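Local coordinates for putative glycoside hydrolase (Parabacteroides distasonis ATCC 8503, PDB 3GYC), which is a putative glycoside hydrolase of the cellulase-like family, with a TIM-barrel fold, that probably cleaves glycosidic bonds in carbohydrates, at residues 154-159 and 204-209; 54-59 and 110-115; 17-22 and 300-305; 194-199 and 208-213. All coordinates share one frame; numbering follows the deposited sequence.

Interaction 1: 154-159 and 204-209; sequences LYVDLC and PDMPFL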
loop_
_atom_site.group_PDB
_atom_site.type_symbol
_atom_site.label_atom_id
_atom_site.label_comp_id
_atom_site.label_asym_id
_atom_site.label_seq_id
_atom_site.Cartn_x
_atom_site.Cartn_y
_atom_site.Cartn_z
ATOM N N LEU A 154 -5.487 -6.832 9.696
ATOM C CA LEU A 154 -6.708 -6.375 9.044
ATOM C C LEU A 154 -6.976 -7.148 7.753
ATOM O O LEU A 154 -8.093 -7.550 7.462
ATOM C CB LEU A 154 -6.517 -4.895 8.742
ATOM C CG LEU A 154 -7.662 -4.082 8.253
ATOM C CD1 LEU A 154 -8.778 -4.094 9.323
ATOM C CD2 LEU A 154 -7.085 -2.661 7.941
ATOM N N TYR A 155 -5.923 -7.346 6.988
ATOM C CA TYR A 155 -5.996 -8.052 5.729
ATOM C C TYR A 155 -4.614 -8.518 5.349
ATOM O O TYR A 155 -3.626 -8.051 5.897
ATOM C CB TYR A 155 -6.579 -7.170 4.605
ATOM C CG TYR A 155 -5.748 -5.976 4.162
ATOM C CD1 TYR A 155 -4.715 -6.142 3.263
ATOM C CD2 TYR A 155 -6.006 -4.683 4.619
ATOM C CE1 TYR A 155 -3.944 -5.059 2.821
ATOM C CE2 TYR A 155 -5.209 -3.592 4.205
ATOM C CZ TYR A 155 -4.207 -3.793 3.291
ATOM O OH TYR A 155 -3.428 -2.788 2.808
ATOM N N VAL A 156 -4.553 -9.437 4.377
ATOM C CA VAL A 156 -3.288 -9.938 3.887
ATOM C C VAL A 156 -3.302 -9.812 2.394
ATOM O O VAL A 156 -4.142 -10.425 1.719
ATOM C CB VAL A 156 -3.034 -11.420 4.290
ATOM C CG1 VAL A 156 -1.716 -11.967 3.638
ATOM C CG2 VAL A 156 -3.037 -11.542 5.804
ATOM N N ASP A 157 -2.321 -9.078 1.892
ATOM C CA ASP A 157 -2.093 -8.828 0.456
ATOM C C ASP A 157 -0.845 -9.602 0.062
ATOM O O ASP A 157 0.239 -9.340 0.592
ATOM C CB ASP A 157 -1.935 -7.313 0.236
ATOM C CG ASP A 157 -1.316 -6.941 -1.123
ATOM O OD1 ASP A 157 -1.299 -7.769 -2.083
ATOM O OD2 ASP A 157 -0.822 -5.783 -1.203
ATOM N N LEU A 158 -0.972 -10.506 -0.896
ATOM C CA LEU A 158 0.162 -11.367 -1.261
ATOM C C LEU A 158 1.243 -10.707 -2.058
ATOM O O LEU A 158 2.323 -11.278 -2.183
ATOM C CB LEU A 158 -0.297 -12.681 -1.943
ATOM C CG LEU A 158 -0.738 -13.769 -0.952
ATOM C CD1 LEU A 158 -1.941 -13.338 -0.169
ATOM C CD2 LEU A 158 -1.041 -15.104 -1.669
ATOM N N CYS A 159 0.977 -9.535 -2.630
ATOM C CA CYS A 159 2.018 -8.814 -3.340
ATOM C C CYS A 159 1.639 -7.404 -3.747
ATOM O O CYS A 159 0.651 -7.215 -4.467
ATOM C CB CYS A 159 2.380 -9.570 -4.628
ATOM S SG CYS A 159 3.873 -8.892 -5.343
ATOM N N PRO A 204 -9.871 -19.337 6.640
ATOM C CA PRO A 204 -11.042 -19.041 5.782
ATOM C C PRO A 204 -11.678 -17.662 6.003
ATOM O O PRO A 204 -12.250 -17.109 5.064
ATOM C CB PRO A 204 -12.026 -20.174 6.135
ATOM C CG PRO A 204 -11.622 -20.630 7.506
ATOM C CD PRO A 204 -10.135 -20.443 7.587
ATOM N N ASP A 205 -11.547 -17.105 7.204
ATOM C CA ASP A 205 -12.168 -15.819 7.539
ATOM C C ASP A 205 -11.244 -14.595 7.411
ATOM O O ASP A 205 -11.668 -13.492 7.690
ATOM C CB ASP A 205 -12.721 -15.871 8.962
ATOM C CG ASP A 205 -13.760 -16.967 9.139
ATOM O OD1 ASP A 205 -14.324 -17.445 8.123
ATOM O OD2 ASP A 205 -14.003 -17.349 10.309
HETATM N N MSE A 206 -9.991 -14.798 7.023
HETATM C CA MSE A 206 -9.063 -13.667 6.828
HETATM C C MSE A 206 -9.314 -13.045 5.421
HETATM O O MSE A 206 -9.474 -13.767 4.462
HETATM C CB MSE A 206 -7.601 -14.133 7.004
HETATM C CG MSE A 206 -6.543 -13.070 6.782
HETATM SE SE MSE A 206 -6.541 -11.695 8.158
HETATM C CE MSE A 206 -5.528 -12.627 9.572
ATOM N N PRO A 207 -9.417 -11.706 5.325
ATOM C CA PRO A 207 -9.556 -11.093 4.006
ATOM C C PRO A 207 -8.234 -11.156 3.259
ATOM O O PRO A 207 -7.217 -10.650 3.748
ATOM C CB PRO A 207 -9.947 -9.642 4.298
ATOM C CG PRO A 207 -10.309 -9.598 5.718
ATOM C CD PRO A 207 -9.698 -10.766 6.416
ATOM N N PHE A 208 -8.247 -11.790 2.097
ATOM C CA PHE A 208 -7.067 -11.928 1.244
ATOM C C PHE A 208 -7.259 -11.242 -0.085
ATOM O O PHE A 208 -8.354 -11.230 -0.644
ATOM C CB PHE A 208 -6.770 -13.397 0.964
ATOM C CG PHE A 208 -6.280 -14.165 2.171
ATOM C CD1 PHE A 208 -4.997 -13.948 2.673
ATOM C CD2 PHE A 208 -7.064 -15.124 2.761
ATOM C CE1 PHE A 208 -4.518 -14.659 3.775
ATOM C CE2 PHE A 208 -6.603 -15.824 3.864
ATOM C CZ PHE A 208 -5.322 -15.569 4.378
ATOM N N LEU A 209 -6.166 -10.717 -0.618
ATOM C CA LEU A 209 -6.167 -10.054 -1.917
ATOM C C LEU A 209 -4.754 -9.961 -2.469
ATOM O O LEU A 209 -3.818 -10.426 -1.838
ATOM C CB LEU A 209 -6.677 -8.613 -1.750
ATOM C CG LEU A 209 -5.701 -7.643 -1.062
ATOM C CD1 LEU A 209 -5.905 -6.240 -1.591
ATOM C CD2 LEU A 209 -5.810 -7.756 0.467
#

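Interaction 2: 54-59 and 110-115; sequences IRIDAY and VGLSSW. With EDO (1,2-ethanediol), chain F.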
loop_
_atom_site.group_PDB
_atom_site.type_symbol
_atom_site.label_atom_id
_atom_site.label_comp_id
_atom_site.label_asym_id
_atom_site.label_seq_id
_atom_site.Cartn_x
_atom_site.Cartn_y
_atom_site.Cartn_z
ATOM N N ILE A 54 -2.189 0.722 9.635
ATOM C CA ILE A 54 -0.918 0.821 8.928
ATOM C C ILE A 54 -0.804 -0.383 8.000
ATOM O O ILE A 54 -1.221 -1.472 8.350
ATOM C CB ILE A 54 0.272 0.783 9.922
ATOM C CG1 ILE A 54 0.091 1.818 11.043
ATOM C CG2 ILE A 54 1.570 1.007 9.233
ATOM C CD1 ILE A 54 1.128 1.683 12.246
ATOM N N ARG A 55 -0.285 -0.161 6.810
ATOM C CA ARG A 55 0.019 -1.224 5.859
ATOM C C ARG A 55 1.544 -1.421 5.879
ATOM O O ARG A 55 2.296 -0.475 5.665
ATOM C CB ARG A 55 -0.459 -0.818 4.474
ATOM C CG ARG A 55 -0.031 -1.744 3.390
ATOM C CD ARG A 55 -0.304 -1.198 2.089
ATOM N NE ARG A 55 0.174 -2.057 1.030
ATOM C CZ ARG A 55 0.715 -1.626 -0.104
ATOM N NH1 ARG A 55 0.918 -0.317 -0.313
ATOM N NH2 ARG A 55 1.138 -2.503 -1.001
ATOM N N ILE A 56 2.026 -2.629 6.194
ATOM C CA ILE A 56 3.443 -2.818 6.263
ATOM C C ILE A 56 3.873 -4.042 5.460
ATOM O O ILE A 56 3.085 -4.942 5.150
ATOM C CB ILE A 56 3.975 -2.988 7.698
ATOM C CG1 ILE A 56 3.387 -4.235 8.402
ATOM C CG2 ILE A 56 3.755 -1.785 8.542
ATOM C CD1 ILE A 56 4.011 -4.529 9.758
ATOM N N ASP A 57 5.147 -4.045 5.166
ATOM C CA ASP A 57 5.768 -5.225 4.567
ATOM C C ASP A 57 6.073 -6.211 5.705
ATOM O O ASP A 57 6.734 -5.844 6.705
ATOM C CB ASP A 57 7.040 -4.837 3.833
ATOM C CG ASP A 57 7.555 -5.973 2.941
ATOM O OD1 ASP A 57 7.306 -7.160 3.248
ATOM O OD2 ASP A 57 8.122 -5.662 1.881
ATOM N N ALA A 58 5.600 -7.455 5.552
ATOM C CA ALA A 58 5.782 -8.532 6.551
ATOM C C ALA A 58 7.067 -9.363 6.271
ATOM O O ALA A 58 7.413 -10.229 7.088
ATOM C CB ALA A 58 4.580 -9.465 6.531
ATOM N N TYR A 59 7.721 -9.117 5.118
ATOM C CA TYR A 59 8.938 -9.874 4.703
ATOM C C TYR A 59 8.717 -11.386 4.898
ATOM O O TYR A 59 9.549 -12.075 5.530
ATOM C CB TYR A 59 10.136 -9.451 5.531
ATOM C CG TYR A 59 10.586 -8.005 5.452
ATOM C CD1 TYR A 59 9.992 -7.020 6.219
ATOM C CD2 TYR A 59 11.690 -7.640 4.666
ATOM C CE1 TYR A 59 10.451 -5.696 6.178
ATOM C CE2 TYR A 59 12.142 -6.324 4.606
ATOM C CZ TYR A 59 11.536 -5.357 5.377
ATOM O OH TYR A 59 11.995 -4.050 5.343
ATOM N N VAL A 110 -3.421 -3.642 11.373
ATOM C CA VAL A 110 -2.334 -3.721 10.390
ATOM C C VAL A 110 -2.637 -4.596 9.180
ATOM O O VAL A 110 -2.950 -5.769 9.303
ATOM C CB VAL A 110 -1.008 -4.224 11.065
ATOM C CG1 VAL A 110 0.113 -4.250 10.032
ATOM C CG2 VAL A 110 -0.684 -3.310 12.275
ATOM N N GLY A 111 -2.510 -4.005 8.005
ATOM C CA GLY A 111 -2.607 -4.738 6.775
ATOM C C GLY A 111 -1.208 -5.203 6.389
ATOM O O GLY A 111 -0.257 -4.409 6.396
ATOM N N LEU A 112 -1.086 -6.485 6.031
ATOM C CA LEU A 112 0.202 -7.007 5.608
ATOM C C LEU A 112 0.269 -7.077 4.095
ATOM O O LEU A 112 -0.716 -7.422 3.415
ATOM C CB LEU A 112 0.417 -8.403 6.173
ATOM C CG LEU A 112 0.376 -8.530 7.684
ATOM C CD1 LEU A 112 0.584 -10.042 8.029
ATOM C CD2 LEU A 112 1.379 -7.594 8.420
ATOM N N SER A 113 1.435 -6.761 3.580
ATOM C CA SER A 113 1.732 -6.876 2.170
ATOM C C SER A 113 3.207 -7.257 2.073
ATOM O O SER A 113 3.866 -7.488 3.096
ATOM C CB SER A 113 1.476 -5.509 1.486
ATOM O OG SER A 113 1.551 -5.616 0.078
ATOM N N SER A 114 3.740 -7.266 0.855
ATOM C CA SER A 114 5.198 -7.390 0.663
ATOM C C SER A 114 5.634 -6.838 -0.671
ATOM O O SER A 114 4.899 -6.921 -1.665
ATOM C CB SER A 114 5.702 -8.833 0.777
ATOM O OG SER A 114 7.124 -8.803 0.954
ATOM N N TRP A 115 6.817 -6.247 -0.649
ATOM C CA TRP A 115 7.550 -5.782 -1.814
ATOM C C TRP A 115 8.685 -6.786 -2.135
ATOM O O TRP A 115 9.486 -6.550 -3.033
ATOM C CB TRP A 115 8.115 -4.383 -1.568
ATOM C CG TRP A 115 7.111 -3.300 -1.555
ATOM C CD1 TRP A 115 6.933 -2.332 -2.506
ATOM C CD2 TRP A 115 6.143 -3.011 -0.501
ATOM N NE1 TRP A 115 5.930 -1.453 -2.080
ATOM C CE2 TRP A 115 5.423 -1.867 -0.890
ATOM C CE3 TRP A 115 5.825 -3.621 0.721
ATOM C CZ2 TRP A 115 4.382 -1.321 -0.108
ATOM C CZ3 TRP A 115 4.824 -3.085 1.489
ATOM C CH2 TRP A 115 4.092 -1.951 1.058
HETATM C C1 EDO F . 12.158 -5.474 -4.290
HETATM O O1 EDO F . 11.587 -4.831 -3.127
HETATM C C2 EDO F . 13.671 -5.184 -4.451
HETATM O O2 EDO F . 14.422 -5.307 -3.218
#

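Interaction 3: 17-22 and 300-305; sequences RAITMW and PLVTTE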
loop_
_atom_site.group_PDB
_atom_site.type_symbol
_atom_site.label_atom_id
_atom_site.label_comp_id
_atom_site.label_asym_id
_atom_site.label_seq_id
_atom_site.Cartn_x
_atom_site.Cartn_y
_atom_site.Cartn_z
ATOM N N ARG A 17 -11.387 2.825 8.575
ATOM C CA ARG A 17 -10.117 3.126 9.198
ATOM C C ARG A 17 -9.262 4.072 8.347
ATOM O O ARG A 17 -9.261 4.016 7.111
ATOM C CB ARG A 17 -9.342 1.848 9.539
ATOM C CG ARG A 17 -10.020 1.085 10.584
ATOM C CD ARG A 17 -9.093 0.650 11.658
ATOM N NE ARG A 17 -9.790 -0.006 12.741
ATOM C CZ ARG A 17 -9.287 -0.154 13.968
ATOM N NH1 ARG A 17 -8.086 0.342 14.286
ATOM N NH2 ARG A 17 -9.988 -0.795 14.879
ATOM N N ALA A 18 -8.573 4.985 9.028
ATOM C CA ALA A 18 -7.646 5.906 8.382
ATOM C C ALA A 18 -6.290 5.200 8.451
ATOM O O ALA A 18 -5.712 4.967 9.534
ATOM C CB ALA A 18 -7.609 7.279 9.065
ATOM N N ILE A 19 -5.807 4.854 7.276
ATOM C CA ILE A 19 -4.604 4.008 7.094
ATOM C C ILE A 19 -3.420 4.757 6.501
ATOM O O ILE A 19 -3.587 5.752 5.808
ATOM C CB ILE A 19 -4.984 2.714 6.246
ATOM C CG1 ILE A 19 -3.894 1.648 6.261
ATOM C CG2 ILE A 19 -5.357 3.037 4.767
ATOM C CD1 ILE A 19 -4.413 0.234 5.740
ATOM N N THR A 20 -2.213 4.314 6.845
ATOM C CA THR A 20 -1.013 4.805 6.228
ATOM C C THR A 20 -0.065 3.618 5.847
ATOM O O THR A 20 0.003 2.652 6.566
ATOM C CB THR A 20 -0.243 5.763 7.123
ATOM O OG1 THR A 20 0.878 6.201 6.387
ATOM C CG2 THR A 20 0.308 5.086 8.403
HETATM N N MSE A 21 0.581 3.732 4.693
HETATM C CA MSE A 21 1.602 2.791 4.241
HETATM C C MSE A 21 2.952 3.122 4.888
HETATM O O MSE A 21 3.501 4.226 4.657
HETATM C CB MSE A 21 1.781 2.888 2.737
HETATM C CG MSE A 21 2.886 1.983 2.238
HETATM SE SE MSE A 21 3.414 2.482 0.488
HETATM C CE MSE A 21 4.417 4.101 0.943
ATOM N N TRP A 22 3.417 2.234 5.774
ATOM C CA TRP A 22 4.778 2.302 6.322
ATOM C C TRP A 22 5.708 1.266 5.671
ATOM O O TRP A 22 6.885 1.135 6.063
ATOM C CB TRP A 22 4.762 2.234 7.838
ATOM C CG TRP A 22 4.427 3.567 8.508
ATOM C CD1 TRP A 22 3.990 4.698 7.902
ATOM C CD2 TRP A 22 4.385 3.852 9.936
ATOM N NE1 TRP A 22 3.772 5.710 8.838
ATOM C CE2 TRP A 22 4.030 5.214 10.083
ATOM C CE3 TRP A 22 4.746 3.139 11.069
ATOM C CZ2 TRP A 22 3.926 5.824 11.314
ATOM C CZ3 TRP A 22 4.650 3.744 12.271
ATOM C CH2 TRP A 22 4.236 5.074 12.395
ATOM N N PRO A 300 -15.181 -4.249 -0.896
ATOM C CA PRO A 300 -14.691 -3.064 -0.207
ATOM C C PRO A 300 -13.388 -2.597 -0.818
ATOM O O PRO A 300 -12.671 -3.384 -1.419
ATOM C CB PRO A 300 -14.491 -3.515 1.231
ATOM C CG PRO A 300 -14.502 -4.979 1.222
ATOM C CD PRO A 300 -15.168 -5.447 -0.038
ATOM N N LEU A 301 -13.118 -1.312 -0.695
ATOM C CA LEU A 301 -11.909 -0.732 -1.221
ATOM C C LEU A 301 -10.983 -0.222 -0.145
ATOM O O LEU A 301 -11.416 0.292 0.895
ATOM C CB LEU A 301 -12.245 0.440 -2.145
ATOM C CG LEU A 301 -12.873 0.094 -3.476
ATOM C CD1 LEU A 301 -13.162 1.373 -4.276
ATOM C CD2 LEU A 301 -11.967 -0.858 -4.238
ATOM N N VAL A 302 -9.689 -0.380 -0.401
ATOM C CA VAL A 302 -8.661 0.229 0.419
ATOM C C VAL A 302 -7.683 0.909 -0.552
ATOM O O VAL A 302 -7.388 0.371 -1.604
ATOM C CB VAL A 302 -7.868 -0.799 1.337
ATOM C CG1 VAL A 302 -6.684 -0.085 2.046
ATOM C CG2 VAL A 302 -8.784 -1.470 2.369
ATOM N N THR A 303 -7.185 2.091 -0.213
ATOM C CA THR A 303 -6.154 2.758 -1.002
ATOM C C THR A 303 -5.101 3.249 -0.016
ATOM O O THR A 303 -5.430 3.977 0.925
ATOM C CB THR A 303 -6.711 3.919 -1.911
ATOM O OG1 THR A 303 -7.519 3.381 -2.974
ATOM C CG2 THR A 303 -5.547 4.740 -2.548
ATOM N N THR A 304 -3.836 2.809 -0.186
ATOM C CA THR A 304 -2.734 3.231 0.680
ATOM C C THR A 304 -1.657 3.993 -0.092
ATOM O O THR A 304 -0.743 4.544 0.511
ATOM C CB THR A 304 -2.069 2.020 1.401
ATOM O OG1 THR A 304 -1.453 1.160 0.433
ATOM C CG2 THR A 304 -3.113 1.243 2.248
ATOM N N GLU A 305 -1.785 4.066 -1.426
ATOM C CA GLU A 305 -0.840 4.771 -2.261
ATOM C C GLU A 305 -1.651 5.714 -3.167
ATOM O O GLU A 305 -2.405 5.281 -4.010
ATOM C CB GLU A 305 0.015 3.771 -3.035
ATOM C CG GLU A 305 0.783 2.767 -2.124
ATOM C CD GLU A 305 2.018 2.162 -2.837
ATOM O OE1 GLU A 305 2.740 2.930 -3.498
ATOM O OE2 GLU A 305 2.301 0.944 -2.711
HETATM O O HOH W 1 -0.303 5.626 2.910
#

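Interaction 4: 194-199 and 208-213; sequences TSLEKM and FLYSFD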
loop_
_atom_site.group_PDB
_atom_site.type_symbol
_atom_site.label_atom_id
_atom_site.label_comp_id
_atom_site.label_asym_id
_atom_site.label_seq_id
_atom_site.Cartn_x
_atom_site.Cartn_y
_atom_site.Cartn_z
ATOM N N THR A 194 -5.230 -19.894 -7.238
ATOM C CA THR A 194 -4.613 -21.045 -6.552
ATOM C C THR A 194 -3.977 -20.693 -5.206
ATOM O O THR A 194 -4.095 -21.480 -4.245
ATOM C CB THR A 194 -3.526 -21.714 -7.419
ATOM O OG1 THR A 194 -4.134 -22.251 -8.598
ATOM C CG2 THR A 194 -2.819 -22.838 -6.658
ATOM N N SER A 195 -3.310 -19.530 -5.125
ATOM C CA SER A 195 -2.654 -19.133 -3.867
ATOM C C SER A 195 -3.665 -18.852 -2.784
ATOM O O SER A 195 -3.508 -19.323 -1.666
ATOM C CB SER A 195 -1.713 -17.946 -4.047
ATOM O OG SER A 195 -2.369 -16.839 -4.624
ATOM N N LEU A 196 -4.712 -18.110 -3.119
ATOM C CA LEU A 196 -5.724 -17.790 -2.139
ATOM C C LEU A 196 -6.546 -18.998 -1.684
ATOM O O LEU A 196 -6.990 -19.032 -0.536
ATOM C CB LEU A 196 -6.610 -16.626 -2.602
ATOM C CG LEU A 196 -5.811 -15.356 -2.893
ATOM C CD1 LEU A 196 -6.759 -14.222 -3.157
ATOM C CD2 LEU A 196 -4.831 -15.001 -1.764
ATOM N N GLU A 197 -6.719 -20.001 -2.546
ATOM C CA GLU A 197 -7.400 -21.223 -2.127
ATOM C C GLU A 197 -6.591 -21.901 -1.035
ATOM O O GLU A 197 -7.146 -22.331 -0.025
ATOM C CB GLU A 197 -7.616 -22.176 -3.310
ATOM C CG GLU A 197 -8.714 -21.701 -4.236
ATOM C CD GLU A 197 -8.844 -22.524 -5.519
ATOM O OE1 GLU A 197 -7.818 -23.050 -6.047
ATOM O OE2 GLU A 197 -9.996 -22.617 -6.009
ATOM N N LYS A 198 -5.279 -21.963 -1.223
ATOM C CA LYS A 198 -4.395 -22.592 -0.250
ATOM C C LYS A 198 -4.499 -21.790 1.080
ATOM O O LYS A 198 -4.554 -22.374 2.158
ATOM C CB LYS A 198 -2.951 -22.641 -0.793
ATOM C CG LYS A 198 -2.215 -24.001 -0.639
HETATM N N MSE A 199 -4.553 -20.461 1.005
HETATM C CA MSE A 199 -4.630 -19.627 2.232
HETATM C C MSE A 199 -5.891 -19.927 3.030
HETATM O O MSE A 199 -5.846 -20.129 4.246
HETATM C CB MSE A 199 -4.615 -18.142 1.887
HETATM C CG MSE A 199 -3.359 -17.639 1.159
HETATM SE SE MSE A 199 -1.728 -18.019 2.085
HETATM C CE MSE A 199 -2.122 -17.050 3.751
ATOM N N PHE A 208 -8.247 -11.790 2.097
ATOM C CA PHE A 208 -7.067 -11.928 1.244
ATOM C C PHE A 208 -7.259 -11.242 -0.085
ATOM O O PHE A 208 -8.354 -11.230 -0.644
ATOM C CB PHE A 208 -6.770 -13.397 0.964
ATOM C CG PHE A 208 -6.280 -14.165 2.171
ATOM C CD1 PHE A 208 -4.997 -13.948 2.673
ATOM C CD2 PHE A 208 -7.064 -15.124 2.761
ATOM C CE1 PHE A 208 -4.518 -14.659 3.775
ATOM C CE2 PHE A 208 -6.603 -15.824 3.864
ATOM C CZ PHE A 208 -5.322 -15.569 4.378
ATOM N N LEU A 209 -6.166 -10.717 -0.618
ATOM C CA LEU A 209 -6.167 -10.054 -1.917
ATOM C C LEU A 209 -4.754 -9.961 -2.469
ATOM O O LEU A 209 -3.818 -10.426 -1.838
ATOM C CB LEU A 209 -6.677 -8.613 -1.750
ATOM C CG LEU A 209 -5.701 -7.643 -1.062
ATOM C CD1 LEU A 209 -5.905 -6.240 -1.591
ATOM C CD2 LEU A 209 -5.810 -7.756 0.467
ATOM N N TYR A 210 -4.638 -9.374 -3.666
ATOM C CA TYR A 210 -3.385 -8.915 -4.240
ATOM C C TYR A 210 -3.679 -7.461 -4.619
ATOM O O TYR A 210 -4.793 -7.165 -5.093
ATOM C CB TYR A 210 -2.975 -9.670 -5.478
ATOM C CG TYR A 210 -2.364 -11.047 -5.308
ATOM C CD1 TYR A 210 -3.112 -12.124 -4.886
ATOM C CD2 TYR A 210 -1.042 -11.288 -5.695
ATOM C CE1 TYR A 210 -2.558 -13.417 -4.804
ATOM C CE2 TYR A 210 -0.486 -12.554 -5.614
ATOM C CZ TYR A 210 -1.242 -13.613 -5.178
ATOM O OH TYR A 210 -0.686 -14.857 -5.097
ATOM N N SER A 211 -2.727 -6.546 -4.395
ATOM C CA SER A 211 -2.951 -5.129 -4.688
ATOM C C SER A 211 -2.449 -4.760 -6.083
ATOM O O SER A 211 -1.451 -5.289 -6.556
ATOM C CB SER A 211 -2.315 -4.222 -3.636
ATOM O OG SER A 211 -0.911 -4.362 -3.550
ATOM N N PHE A 212 -3.172 -3.839 -6.710
ATOM C CA PHE A 212 -2.933 -3.423 -8.065
ATOM C C PHE A 212 -2.784 -1.900 -8.271
ATOM O O PHE A 212 -3.305 -1.098 -7.489
ATOM C CB PHE A 212 -4.097 -3.882 -8.932
ATOM C CG PHE A 212 -4.470 -5.346 -8.782
ATOM C CD1 PHE A 212 -3.510 -6.340 -8.725
ATOM C CD2 PHE A 212 -5.809 -5.721 -8.817
ATOM C CE1 PHE A 212 -3.862 -7.656 -8.613
ATOM C CE2 PHE A 212 -6.177 -7.044 -8.724
ATOM C CZ PHE A 212 -5.197 -8.017 -8.622
ATOM N N ASP A 213 -2.039 -1.520 -9.320
ATOM C CA ASP A 213 -1.910 -0.123 -9.725
ATOM C C ASP A 213 -2.355 0.114 -11.193
ATOM O O ASP A 213 -2.347 1.259 -11.651
ATOM C CB ASP A 213 -0.482 0.393 -9.536
ATOM C CG ASP A 213 0.551 -0.385 -10.388
ATOM O OD1 ASP A 213 0.217 -1.451 -10.965
ATOM O OD2 ASP A 213 1.712 0.076 -10.473
#

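Interaction 1: 154-159 and 204-209
Val-156 and Asp-157 pair in parallel with Phe-208 and Leu-209, joined by three backbone hydrogen bonds. Val-156 N gives to Pro-207 O at 3.0 Å, Val-156 O receives Leu-209 N at 3.1 Å, and Leu-158 N reaches Leu-209 O at 3.0 Å. Before this pairing starts, Leu-154 O meets the ring of Pro-207, a residue without an N-H, and this buried oxygen finds no hydrogen-bond partner.

The apolar contacts divide between two faces. On one, Val-156 and Phe-208 lie side by side, Val-156 CB 3.6 Å from Phe-208 CD1, while CG of selenomethionine Met-206 lies over a face of the same phenyl ring toward its rim. On the other, Leu-209 CG sits between its backbone N and carbonyl carbon (chi1 73°), which brings the methyl CD2 obliquely to 3.4 Å from Tyr-155 CD1.

Among the polar side chains, Asp-157 OD1 accepts Cys-159 N at 2.9 Å from above the carboxylate plane, an Asx turn just where the strand ends, and its OD2 is bonded to Ser-113 and Ser-211.

Outside the barrel, helix 130-146 covers Val-156 and helix 186-200 covers Phe-208; inside, Tyr-155 and Leu-209 meet Glu-232 of strand 231-232.

Interaction 2: 54-59 and 110-115
Arg-55 leaves its strand beside Gly-111, its chain extended along the next strand. Its CB and CG pass the backbone oxygen of Gly-111, which has no side chain to project there; CD packs against Tyr-155 OH, and NE lies 3.7 Å from Ser-113 CB. One face of the guanidinium receives the six-membered end of the indole, Trp-115 CH2 lying 3.5 Å above its plane and over its centre, with the planes 39° apart. Arg-55 NH2 makes a weak bond to Ser-113 OG at 3.3 Å, but its stronger partner is Asn-160; NH1 forms a salt bridge with Glu-305.

Four backbone hydrogen bonds, such as Gly-111 N to Ile-54 O, join the parallel strands. Where they end, Asp-57 OD1 takes Ser-114 OG (2.8 Å) on the syn side and Tyr-59 N (2.7 Å), an Asx turn, on the anti side; Asp-57 OD2 accepts Trp-115 N at 2.9 Å. Trp-115 O accepts from O1 of a 1,2-ethanediol, probably carried over from crystallisation. On the reverse face, Ile-56 CG1 packs 3.7 Å from Val-110 CG1, branched residues that suit a strand under helices.

These consecutive strands, linked through helix 95-105, form a beta-alpha-beta crossover, as successive beta-alpha units do in a TIM barrel.

Interaction 3: 17-22 and 300-305
Ile-19 lays CG1, CG2 and CD1 round the methyl of Thr-304: its CG2 lies 3.8 Å and its CD1 3.9 Å from Thr-304 CG2. Threonine suits the place because it is two-sided. With OG1 between the backbone N and the carbonyl carbon (chi1 65°), CG2 is left to face the isoleucine while the hydroxyl bonds Glu-232. Ile-19 CD1 also comes within 4.3 Å of Val-302 CG1, which extends the apolar patch toward the start of the second strand.

One level further along, selenomethionine Met-21 takes over. Its chain runs out straight and bends only at the last torsion, and its selenium lies across the side of Glu-305, 3.6 Å from CD and 3.7 Å from CG of that residue. The carboxylate finds its polar partner elsewhere: Glu-305 OE2 forms a salt bridge with Arg-55.

No direct hydrogen bond joins the two segments. A water does so instead, accepting from Met-21 N at 2.7 Å and lying 2.7 Å from Thr-304 O.

Strand 340-343 runs between these two strands in the sheet, so the contact reaches across the barrel interior rather than between neighbours. Inward side chains in layers, with Ile-19 and Val-302 deeper and Glu-305 nearer the C-terminal ends of the strands, fit a TIM-barrel core, and glycosidases of this fold keep their active site at that end.

Interaction 4: 194-199 and 208-213
Phe-208 presents its flat ring to a bump on the helix made by selenomethionine Met-199. CB of Met-199 rests 3.7 Å from the centroid of the Phe-208 ring, 17° off the normal, a CH-pi contact on the face opposite Met-206. Because the methionine chain bends at both chi2 (-55°) and chi3 (-59°), it curls back and brings its terminal CE to 3.4 Å from Phe-208 CE1; the selenium stands oblique to the ring, in a Met-aromatic contact. A flexible, thioether-like chain can follow an aromatic outline in this way.

Leu-196, three residues and so nearly one turn earlier, supplies the second bump. Its CD2 fills the hollow between two aromatics, 3.7 Å from Phe-208 CB and 4.1 Å from Tyr-210 CE1, and it runs antiparallel to both side chains, alongside them. Beside it, small Ser-195 leaves room for the long tyrosine, whose hydroxyl gives a hydrogen bond from Tyr-210 OH to Ser-195 OG at 2.6 Å, with the serine oxygen in the plane of the ring at its edge.

Since the tyrosine donates here, the serine proton can serve carbonyls of its own helix, Trp-191 O or Met-192 O. The contact is thus mainly apolar, with one polar bond fixing where the tyrosine ends.

All four contacts belong to one barrel. Interactions 1 and 4, centred about 7 Å apart, share Phe-208 and Leu-209: one joins strand 208-209 to its neighbour, the other seats it on helix 186-200. Asp-157 ties three contacts together, its OD2 lying 2.7 Å from Ser-113 OG of interaction 2 and 2.7 Å from Ser-211 OG of interaction 4. Interaction 3 meets interaction 2 where Arg-55 N lies 2.8 Å from Thr-20 O, and again through the Arg-55 to Glu-305 salt bridge. Arg-55, Asp-157 and Glu-305 thus gather toward the mouth at the C-terminal ends of the strands, probably the substrate end. Interactions 3 and 4 do not touch, their centres being about 17 Å apart.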